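Local coordinates for protein CrmK (Actinoalloteichus sp. WH1-2216-6, PDB 5I1V) that is a flavin-dependent oxidase with covalently bound FAD that takes part in recycling shunt products during caerulomycin biosynthesis, at residues G54-V59 with P73-I78; S245-W250 with A300-G305; Y368-A373 with E415-W420. All blocks are in the same frame, centred on the assembly; numbering follows the deposited sequence.

Contact 1. Residues G54-V59 with P73-I78. With FAD (flavin-adenine dinucleotide), chain E.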
# COMPACT_ATOMS: atom_id res chain seq x y z
N GLY A 54 29.20 24.03 -5.58
CA GLY A 54 28.26 24.57 -6.53
C GLY A 54 27.35 23.56 -7.22
O GLY A 54 26.78 23.88 -8.25
N LYS A 55 27.23 22.35 -6.68
CA LYS A 55 26.34 21.29 -7.24
C LYS A 55 24.89 21.58 -7.06
O LYS A 55 24.44 22.09 -6.03
CB LYS A 55 26.62 19.95 -6.56
CG LYS A 55 28.07 19.56 -6.65
CD LYS A 55 28.37 18.15 -6.20
CE LYS A 55 29.75 17.80 -6.76
NZ LYS A 55 30.23 16.51 -6.24
N ARG A 56 24.11 21.18 -8.06
CA ARG A 56 22.67 21.35 -8.00
C ARG A 56 22.07 20.20 -7.16
O ARG A 56 22.25 19.04 -7.53
CB ARG A 56 22.15 21.30 -9.44
CG ARG A 56 20.65 21.35 -9.57
CD ARG A 56 20.10 22.73 -9.21
NE ARG A 56 18.66 22.59 -9.03
CZ ARG A 56 17.81 22.37 -10.03
NH1 ARG A 56 18.23 22.33 -11.29
NH2 ARG A 56 16.52 22.21 -9.76
N LEU A 57 21.35 20.55 -6.09
CA LEU A 57 20.81 19.62 -5.16
C LEU A 57 19.29 19.71 -5.12
O LEU A 57 18.73 20.82 -5.16
CB LEU A 57 21.39 19.91 -3.78
CG LEU A 57 21.00 18.90 -2.68
CD1 LEU A 57 22.15 18.62 -1.73
CD2 LEU A 57 19.81 19.47 -1.92
N THR A 58 18.64 18.55 -5.09
CA THR A 58 17.22 18.50 -4.78
C THR A 58 16.98 17.43 -3.74
O THR A 58 17.81 16.51 -3.54
CB THR A 58 16.35 18.19 -6.01
OG1 THR A 58 16.81 16.95 -6.60
CG2 THR A 58 16.39 19.38 -7.08
N VAL A 59 15.82 17.52 -3.12
CA VAL A 59 15.39 16.62 -2.10
C VAL A 59 14.16 15.82 -2.50
O VAL A 59 13.24 16.35 -3.06
CB VAL A 59 14.98 17.39 -0.85
CG1 VAL A 59 14.65 16.45 0.29
CG2 VAL A 59 16.09 18.35 -0.50
N PRO A 73 17.43 16.31 -15.42
CA PRO A 73 18.76 15.81 -15.82
C PRO A 73 19.93 16.66 -15.37
O PRO A 73 21.07 16.17 -15.34
CB PRO A 73 18.71 15.82 -17.37
CG PRO A 73 17.44 16.46 -17.77
CD PRO A 73 16.53 16.54 -16.58
N ASP A 74 19.71 17.91 -15.03
CA ASP A 74 20.81 18.73 -14.55
C ASP A 74 20.99 18.69 -13.04
O ASP A 74 21.83 19.42 -12.52
CB ASP A 74 20.66 20.18 -15.01
CG ASP A 74 19.39 20.79 -14.57
OD1 ASP A 74 18.38 20.06 -14.37
OD2 ASP A 74 19.38 22.01 -14.41
N VAL A 75 20.24 17.84 -12.33
CA VAL A 75 20.47 17.75 -10.89
C VAL A 75 21.64 16.81 -10.60
O VAL A 75 21.66 15.67 -11.08
CB VAL A 75 19.23 17.26 -10.15
CG1 VAL A 75 19.54 17.01 -8.67
CG2 VAL A 75 18.11 18.28 -10.30
N ASP A 76 22.56 17.27 -9.76
CA ASP A 76 23.79 16.57 -9.50
C ASP A 76 23.69 15.66 -8.26
O ASP A 76 24.39 14.65 -8.20
CB ASP A 76 24.94 17.54 -9.27
CG ASP A 76 25.19 18.46 -10.44
OD1 ASP A 76 25.16 17.96 -11.60
OD2 ASP A 76 25.39 19.70 -10.19
N VAL A 77 22.90 16.07 -7.26
CA VAL A 77 22.77 15.33 -6.04
C VAL A 77 21.34 15.34 -5.64
O VAL A 77 20.71 16.40 -5.56
CB VAL A 77 23.58 15.96 -4.88
CG1 VAL A 77 23.42 15.14 -3.59
CG2 VAL A 77 25.01 16.13 -5.27
N ILE A 78 20.79 14.16 -5.38
CA ILE A 78 19.47 14.03 -4.81
C ILE A 78 19.57 13.45 -3.42
O ILE A 78 20.18 12.41 -3.22
CB ILE A 78 18.58 13.15 -5.70
CG1 ILE A 78 18.36 13.83 -7.01
CG2 ILE A 78 17.27 12.82 -4.97
CD1 ILE A 78 17.61 12.96 -8.02
PA FAD E . 8.54 14.53 -3.79
O1A FAD E . 8.45 14.19 -5.26
O2A FAD E . 9.57 13.78 -3.01
O5B FAD E . 8.74 16.08 -3.61
C5B FAD E . 7.79 17.04 -4.06
C4B FAD E . 8.47 18.42 -4.12
O4B FAD E . 8.75 18.81 -2.76
C3B FAD E . 9.80 18.52 -4.83
O3B FAD E . 9.97 19.85 -5.27
C2B FAD E . 10.80 18.25 -3.74
O2B FAD E . 12.17 18.57 -3.99
C1B FAD E . 10.13 18.94 -2.54
N9A FAD E . 10.43 18.25 -1.26
C8A FAD E . 10.28 16.93 -0.93
N7A FAD E . 10.79 16.70 0.32
C5A FAD E . 11.24 17.86 0.74
C6A FAD E . 11.86 18.27 1.98
N6A FAD E . 12.01 17.35 2.91
N1A FAD E . 12.22 19.56 2.08
C2A FAD E . 12.06 20.44 1.08
N3A FAD E . 11.44 20.15 -0.09
C4A FAD E . 11.08 18.85 -0.28
N1 FAD E . -2.00 16.19 -2.26
C2 FAD E . -3.03 16.53 -1.45
O2 FAD E . -3.05 17.63 -0.89
N3 FAD E . -4.08 15.71 -1.21
C4 FAD E . -4.22 14.51 -1.76
O4 FAD E . -5.19 13.78 -1.47
C4X FAD E . -3.16 14.04 -2.64
N5 FAD E . -3.24 12.83 -3.24
C5X FAD E . -2.19 12.39 -3.95
C6 FAD E . -2.17 11.09 -4.44
C7 FAD E . -1.13 10.57 -5.21
C7M FAD E . -1.18 9.12 -5.70
C8 FAD E . 0.01 11.48 -5.48
C8M FAD E . 1.18 11.04 -6.31
C9 FAD E . 0.02 12.80 -5.01
C9A FAD E . -1.04 13.29 -4.25
N10 FAD E . -1.05 14.60 -3.74
C10 FAD E . -2.07 14.99 -2.90
C1' FAD E . -0.09 15.60 -4.19
C2' FAD E . 1.08 15.67 -3.26
O2' FAD E . 0.71 16.45 -2.14
C3' FAD E . 2.30 16.22 -3.91
O3' FAD E . 2.64 15.37 -5.05
C4' FAD E . 3.47 16.32 -2.91
O4' FAD E . 4.32 17.38 -3.35
C5' FAD E . 4.23 15.01 -2.82
O5' FAD E . 5.24 15.14 -1.82
P FAD E . 6.36 14.02 -1.83
O1P FAD E . 5.75 12.67 -1.88
O2P FAD E . 7.36 14.31 -0.76
O3P FAD E . 7.05 14.29 -3.27
O HOH W 1 20.72 23.00 -12.63

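Contact 2. Residues S245-W250 with A300-G305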
# COMPACT_ATOMS: atom_id res chain seq x y z
N SER A 245 -23.82 19.18 -13.44
CA SER A 245 -24.48 20.41 -12.95
C SER A 245 -25.15 20.16 -11.61
O SER A 245 -25.04 20.96 -10.69
CB SER A 245 -25.52 20.94 -13.95
OG SER A 245 -24.87 21.31 -15.14
N ASN A 246 -25.88 19.06 -11.50
CA ASN A 246 -26.53 18.71 -10.22
C ASN A 246 -25.55 18.59 -9.07
O ASN A 246 -25.84 19.04 -7.97
CB ASN A 246 -27.32 17.42 -10.30
CG ASN A 246 -28.56 17.58 -11.16
OD1 ASN A 246 -28.95 18.69 -11.50
ND2 ASN A 246 -29.19 16.47 -11.50
N PHE A 247 -24.42 17.93 -9.34
CA PHE A 247 -23.34 17.76 -8.36
C PHE A 247 -22.81 19.12 -7.92
O PHE A 247 -22.76 19.42 -6.75
CB PHE A 247 -22.21 16.94 -8.96
CG PHE A 247 -21.11 16.62 -7.98
CD1 PHE A 247 -21.23 15.55 -7.11
CD2 PHE A 247 -19.95 17.37 -7.93
CE1 PHE A 247 -20.22 15.24 -6.20
CE2 PHE A 247 -18.94 17.08 -7.00
CZ PHE A 247 -19.06 16.00 -6.16
N LEU A 248 -22.45 19.95 -8.89
CA LEU A 248 -21.88 21.26 -8.58
C LEU A 248 -22.85 22.13 -7.79
O LEU A 248 -22.45 22.77 -6.80
CB LEU A 248 -21.41 21.99 -9.84
CG LEU A 248 -20.35 21.26 -10.66
CD1 LEU A 248 -20.04 22.04 -11.93
CD2 LEU A 248 -19.09 21.00 -9.88
N ASP A 249 -24.13 22.11 -8.18
CA ASP A 249 -25.12 22.96 -7.49
C ASP A 249 -25.27 22.53 -6.07
O ASP A 249 -25.31 23.37 -5.18
CB ASP A 249 -26.52 22.90 -8.14
CG ASP A 249 -26.55 23.51 -9.53
OD1 ASP A 249 -25.67 24.35 -9.84
OD2 ASP A 249 -27.45 23.12 -10.34
N TRP A 250 -25.40 21.23 -5.86
CA TRP A 250 -25.53 20.73 -4.50
C TRP A 250 -24.27 21.09 -3.69
O TRP A 250 -24.39 21.56 -2.56
CB TRP A 250 -25.79 19.22 -4.46
CG TRP A 250 -26.11 18.70 -3.12
CD1 TRP A 250 -27.36 18.50 -2.58
CD2 TRP A 250 -25.17 18.39 -2.07
NE1 TRP A 250 -27.24 18.04 -1.27
CE2 TRP A 250 -25.91 17.98 -0.94
CE3 TRP A 250 -23.78 18.38 -1.99
CZ2 TRP A 250 -25.30 17.58 0.26
CZ3 TRP A 250 -23.18 18.00 -0.77
CH2 TRP A 250 -23.93 17.61 0.31
N ALA A 300 -30.39 11.39 -4.35
CA ALA A 300 -31.59 11.73 -5.14
C ALA A 300 -31.39 13.01 -5.96
O ALA A 300 -31.80 13.05 -7.13
CB ALA A 300 -32.81 11.87 -4.25
N GLU A 301 -30.78 14.04 -5.39
CA GLU A 301 -30.58 15.28 -6.16
C GLU A 301 -29.69 15.07 -7.38
O GLU A 301 -29.93 15.65 -8.44
CB GLU A 301 -29.95 16.40 -5.33
CG GLU A 301 -30.87 17.04 -4.32
CD GLU A 301 -30.64 18.54 -4.14
OE1 GLU A 301 -30.00 19.21 -5.00
OE2 GLU A 301 -31.13 19.06 -3.12
N LEU A 302 -28.66 14.25 -7.23
CA LEU A 302 -27.80 13.95 -8.37
C LEU A 302 -28.55 13.43 -9.54
O LEU A 302 -28.18 13.71 -10.68
CB LEU A 302 -26.76 12.89 -8.03
CG LEU A 302 -25.61 13.35 -7.14
CD1 LEU A 302 -24.53 12.28 -7.19
CD2 LEU A 302 -25.07 14.68 -7.59
N ASN A 303 -29.57 12.62 -9.27
CA ASN A 303 -30.35 11.99 -10.32
C ASN A 303 -31.46 12.82 -10.95
O ASN A 303 -32.06 12.37 -11.91
CB ASN A 303 -31.05 10.77 -9.78
CG ASN A 303 -30.09 9.72 -9.33
OD1 ASN A 303 -29.01 9.55 -9.93
ND2 ASN A 303 -30.49 8.98 -8.30
N GLU A 304 -31.81 13.97 -10.40
CA GLU A 304 -33.00 14.59 -10.93
C GLU A 304 -32.74 15.17 -12.35
O GLU A 304 -31.73 15.84 -12.60
CB GLU A 304 -33.71 15.51 -9.92
CG GLU A 304 -33.01 16.75 -9.41
CD GLU A 304 -33.53 17.22 -8.02
OE1 GLU A 304 -34.21 16.44 -7.31
OE2 GLU A 304 -33.25 18.38 -7.61
N GLY A 305 -33.60 14.78 -13.30
CA GLY A 305 -33.45 15.16 -14.71
C GLY A 305 -32.45 14.34 -15.51
O GLY A 305 -32.13 14.69 -16.64
O HOH W 2 -31.90 19.42 -10.46
O HOH W 3 -28.50 19.82 -7.30

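Contact 3. Residues Y368-A373 with E415-W420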
# COMPACT_ATOMS: atom_id res chain seq x y z
N TYR A 368 -9.69 8.25 -29.00
CA TYR A 368 -8.73 8.22 -27.90
C TYR A 368 -9.06 7.00 -27.06
O TYR A 368 -10.21 6.59 -26.98
CB TYR A 368 -8.86 9.50 -27.08
CG TYR A 368 -7.92 9.57 -25.87
CD1 TYR A 368 -6.55 9.73 -26.04
CD2 TYR A 368 -8.43 9.51 -24.58
CE1 TYR A 368 -5.70 9.79 -24.95
CE2 TYR A 368 -7.59 9.58 -23.48
CZ TYR A 368 -6.22 9.73 -23.66
OH TYR A 368 -5.34 9.80 -22.57
N HIS A 369 -8.06 6.39 -26.46
CA HIS A 369 -8.33 5.27 -25.56
C HIS A 369 -7.39 5.37 -24.35
O HIS A 369 -6.17 5.43 -24.48
CB HIS A 369 -8.20 3.93 -26.27
CG HIS A 369 -8.31 2.74 -25.35
ND1 HIS A 369 -7.27 2.34 -24.53
CD2 HIS A 369 -9.33 1.88 -25.12
CE1 HIS A 369 -7.65 1.28 -23.83
NE2 HIS A 369 -8.89 0.99 -24.17
N CYS A 370 -7.98 5.45 -23.17
CA CYS A 370 -7.20 5.43 -21.96
C CYS A 370 -8.17 5.40 -20.79
O CYS A 370 -8.75 6.43 -20.43
CB CYS A 370 -6.25 6.62 -21.91
SG CYS A 370 -5.28 6.76 -20.38
N PRO A 371 -8.39 4.21 -20.24
CA PRO A 371 -9.36 4.07 -19.18
C PRO A 371 -8.90 4.79 -17.89
O PRO A 371 -9.73 5.02 -17.02
CB PRO A 371 -9.42 2.55 -18.94
CG PRO A 371 -8.72 1.93 -20.08
CD PRO A 371 -7.75 2.94 -20.60
N SER A 372 -7.61 5.11 -17.77
CA SER A 372 -7.16 5.98 -16.66
C SER A 372 -7.38 7.48 -16.83
O SER A 372 -7.21 8.22 -15.87
CB SER A 372 -5.71 5.75 -16.36
OG SER A 372 -5.55 4.39 -16.17
N ALA A 373 -7.76 7.95 -18.01
CA ALA A 373 -7.97 9.36 -18.20
C ALA A 373 -9.26 9.81 -17.53
O ALA A 373 -10.31 9.18 -17.68
CB ALA A 373 -8.00 9.69 -19.68
N GLU A 415 2.89 11.37 -26.57
CA GLU A 415 2.33 12.48 -27.33
C GLU A 415 0.80 12.52 -27.31
O GLU A 415 0.25 13.58 -27.21
CB GLU A 415 2.83 12.52 -28.79
CG GLU A 415 4.15 13.29 -28.96
CD GLU A 415 4.55 13.51 -30.43
OE1 GLU A 415 4.08 12.74 -31.31
OE2 GLU A 415 5.34 14.46 -30.71
N GLU A 416 0.13 11.38 -27.34
CA GLU A 416 -1.32 11.38 -27.51
C GLU A 416 -2.01 11.60 -26.16
O GLU A 416 -3.00 12.34 -26.08
CB GLU A 416 -1.80 10.12 -28.23
CG GLU A 416 -2.13 8.93 -27.35
CD GLU A 416 -2.07 7.59 -28.10
OE1 GLU A 416 -1.00 7.26 -28.68
OE2 GLU A 416 -3.08 6.85 -28.08
N HIS A 417 -1.46 11.02 -25.10
CA HIS A 417 -1.95 11.31 -23.74
C HIS A 417 -1.71 12.74 -23.33
O HIS A 417 -2.59 13.34 -22.76
CB HIS A 417 -1.34 10.37 -22.75
CG HIS A 417 -1.64 8.95 -23.04
ND1 HIS A 417 -2.93 8.50 -23.21
CD2 HIS A 417 -0.84 7.90 -23.30
CE1 HIS A 417 -2.91 7.22 -23.52
NE2 HIS A 417 -1.65 6.82 -23.56
N LEU A 418 -0.53 13.29 -23.61
CA LEU A 418 -0.25 14.68 -23.25
C LEU A 418 -1.15 15.58 -24.07
O LEU A 418 -1.70 16.58 -23.57
CB LEU A 418 1.22 15.04 -23.50
CG LEU A 418 2.26 14.45 -22.52
CD1 LEU A 418 3.65 14.62 -23.05
CD2 LEU A 418 2.12 15.16 -21.19
N ARG A 419 -1.33 15.22 -25.33
CA ARG A 419 -2.23 16.04 -26.14
C ARG A 419 -3.66 16.00 -25.60
O ARG A 419 -4.26 17.04 -25.50
CB ARG A 419 -2.13 15.71 -27.65
CG ARG A 419 -3.01 16.61 -28.51
CD ARG A 419 -2.78 16.45 -30.03
NE ARG A 419 -2.83 15.06 -30.47
CZ ARG A 419 -1.77 14.28 -30.73
NH1 ARG A 419 -0.52 14.74 -30.63
NH2 ARG A 419 -1.96 13.02 -31.10
N TRP A 420 -4.16 14.85 -25.18
CA TRP A 420 -5.56 14.74 -24.70
C TRP A 420 -5.84 15.62 -23.46
O TRP A 420 -6.82 16.38 -23.42
CB TRP A 420 -5.93 13.29 -24.41
CG TRP A 420 -7.37 13.16 -23.96
CD1 TRP A 420 -8.47 13.03 -24.78
CD2 TRP A 420 -7.87 13.22 -22.62
NE1 TRP A 420 -9.63 13.00 -24.00
CE2 TRP A 420 -9.28 13.11 -22.68
CE3 TRP A 420 -7.26 13.34 -21.35
CZ2 TRP A 420 -10.08 13.12 -21.55
CZ3 TRP A 420 -8.07 13.38 -20.22
CH2 TRP A 420 -9.46 13.26 -20.33

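Contact 1. Residues G54-V59 with P73-I78
R56 and D76 hold each other at the point where two parallel strands come together. The backbone N of R56 gives a nearly straight bond to D76 OD2 (2.9 Å, 170° at the hydrogen), reaching the carboxylate oxygen on its anti side and tilted out of its plane. The carbonyl O of R56 answers with two bonds. R56 O accepts from D76 N at 2.9 Å and from V77 N at 3.1 Å, and neither donor lies far from the carbonyl plane. Both backbone polar atoms of R56 thus find partners in 73-78. One step on, T58 N donates to V77 O at 3.0 Å, and parallel pairing is established for L57 with V77 and T58 with I78.

The R56 side chain runs back over the turn before the second strand. CG is anti to the backbone N (chi1 175°), and a bend at chi2 brings the guanidinium to V75, with V75 CG2 over the centre of one guanidinium face. R56 NH1 makes a long salt bridge of 3.3 Å to D74 OD2 in the guanidinium plane, with the carboxylate turned 76° against it. R56 NH1 also donates to a water. NH2 has its own partner in the carbonyl of R492. The buried T58 OG1 rests 3.4 Å from V75 CG1, and its polar need is met by the carbonyl of V70.

V59 O accepts from the ribose hydroxyl O2B of FAD at 2.6 Å, so this strand reaches the adenosine end of the cofactor in the FAD-binding domain. Strand 57-60 is one of the two outermost strands of a four-stranded mixed sheet. Strand 77-80 lies between it and strand 33-36, while helix 40-52 packs against K55 and L57.

Contact 2. Residues S245-W250 with A300-G305
The W250 indole meets the E301 carboxylate at its edge. W250 CD1 lies 3.6 Å from E301 CD, in the ring plane, and the two flat groups stand 88° apart. F247 also uses its edge: L302 CD2 sits near the plane of its ring. This is helix-to-helix packing, joining helix 237-253 to the C-terminal end of helix 291-303 beside the eight-stranded antiparallel sheet.

N246 carries the polar part of the contact. Its CG is anti to the carbonyl carbon (chi1 -70°), which points the amide at the carbonyls of L302 and E304. ND2 makes two bonds there. The bond from N246 ND2 to L302 O, 3.1 Å, is almost straight at the hydrogen (176°), but it arrives above the carbonyl plane. The other, to E304 O, lies in the carbonyl plane on a lone pair. Both acceptors are near the amide plane of N246, so the two bonds, with R242 on OD1, fix the rotation of the amide. An alanine here would leave the carbonyls of L302 and E304 without this donor and would probably free the chain after the helix to shift.

Next to the amide, L302 CD2 packs 3.6 Å from F247 CA and 3.9 Å from F247 CB. Both side chains point the same way, and M280 of strand 277-285 touches both. E301 OE2, for its part, forms a salt bridge with R253, one turn beyond this part of helix 237-253. A water lies 2.8 Å from E301 OE1 and 2.9 Å from N246 O.

Contact 3. Residues Y368-A373 with E415-W420
Y368 is gripped in two ways by one helix: W420 stacks on a face of its ring, and H417 binds its hydroxyl. The three form an aromatic cluster between the loop before strand 374-379 and helix 414-428. The Y368 ring and the five-membered ring of W420 make an offset stack. Their planes are only 5° apart and the centroids 3.9 Å. W420 CB lies over the same face, adding a CH-pi contact, and CE1 of Y368 approaches it to 3.5 Å.

Y368 CG is anti to the backbone N (chi1 179°), which swings the ring out from the loop so that its hydroxyl reaches the histidine. Y368 OH lies near the H417 ring plane and shares a hydrogen bond of 2.8 Å with H417 ND1. The geometry of the rings themselves is different: they meet rim to rim, with planes 78° apart. H417 NE2 is bonded to E413 and W420 NE1 donates to the carbonyl of H362, so the rotation of both the imidazole and the indole is fixed.

V406 of strand 400-408 touches Y368, A373 and W420, placing the cluster against the large antiparallel sheet. H272 meets the Y368 ring edge-to-face. The contact lies away from the FAD sites and is structural packing.

The loop turns back from C370 to A373 in a type I beta turn, closed by A373 N to C370 O. This returns A373 to the indole, on the face that Y368 also uses. A373 CB sits over the six-membered ring of W420 in a CH-pi contact, 3.7 Å from W420 CZ3.

In the fold
The three contacts follow one another along the chain; none nests or crosses. Contact 1 comes first and closes a short loop of 13 residues within the FAD-binding domain, pairing two strands of the mixed sheet. Contact 2 closes a longer loop that includes strands 265-271 and 277-285 and joins two helices beside the eight-stranded sheet. Contact 3 then closes the segment holding strands 374-379 and 400-408 of that same sheet, tying a loop to helix 414-428. Contacts 1 and 2 lie on opposite sides of the chain's centre, with centres about 49 Å apart. The centres of contacts 2 and 3 are about 28 Å apart.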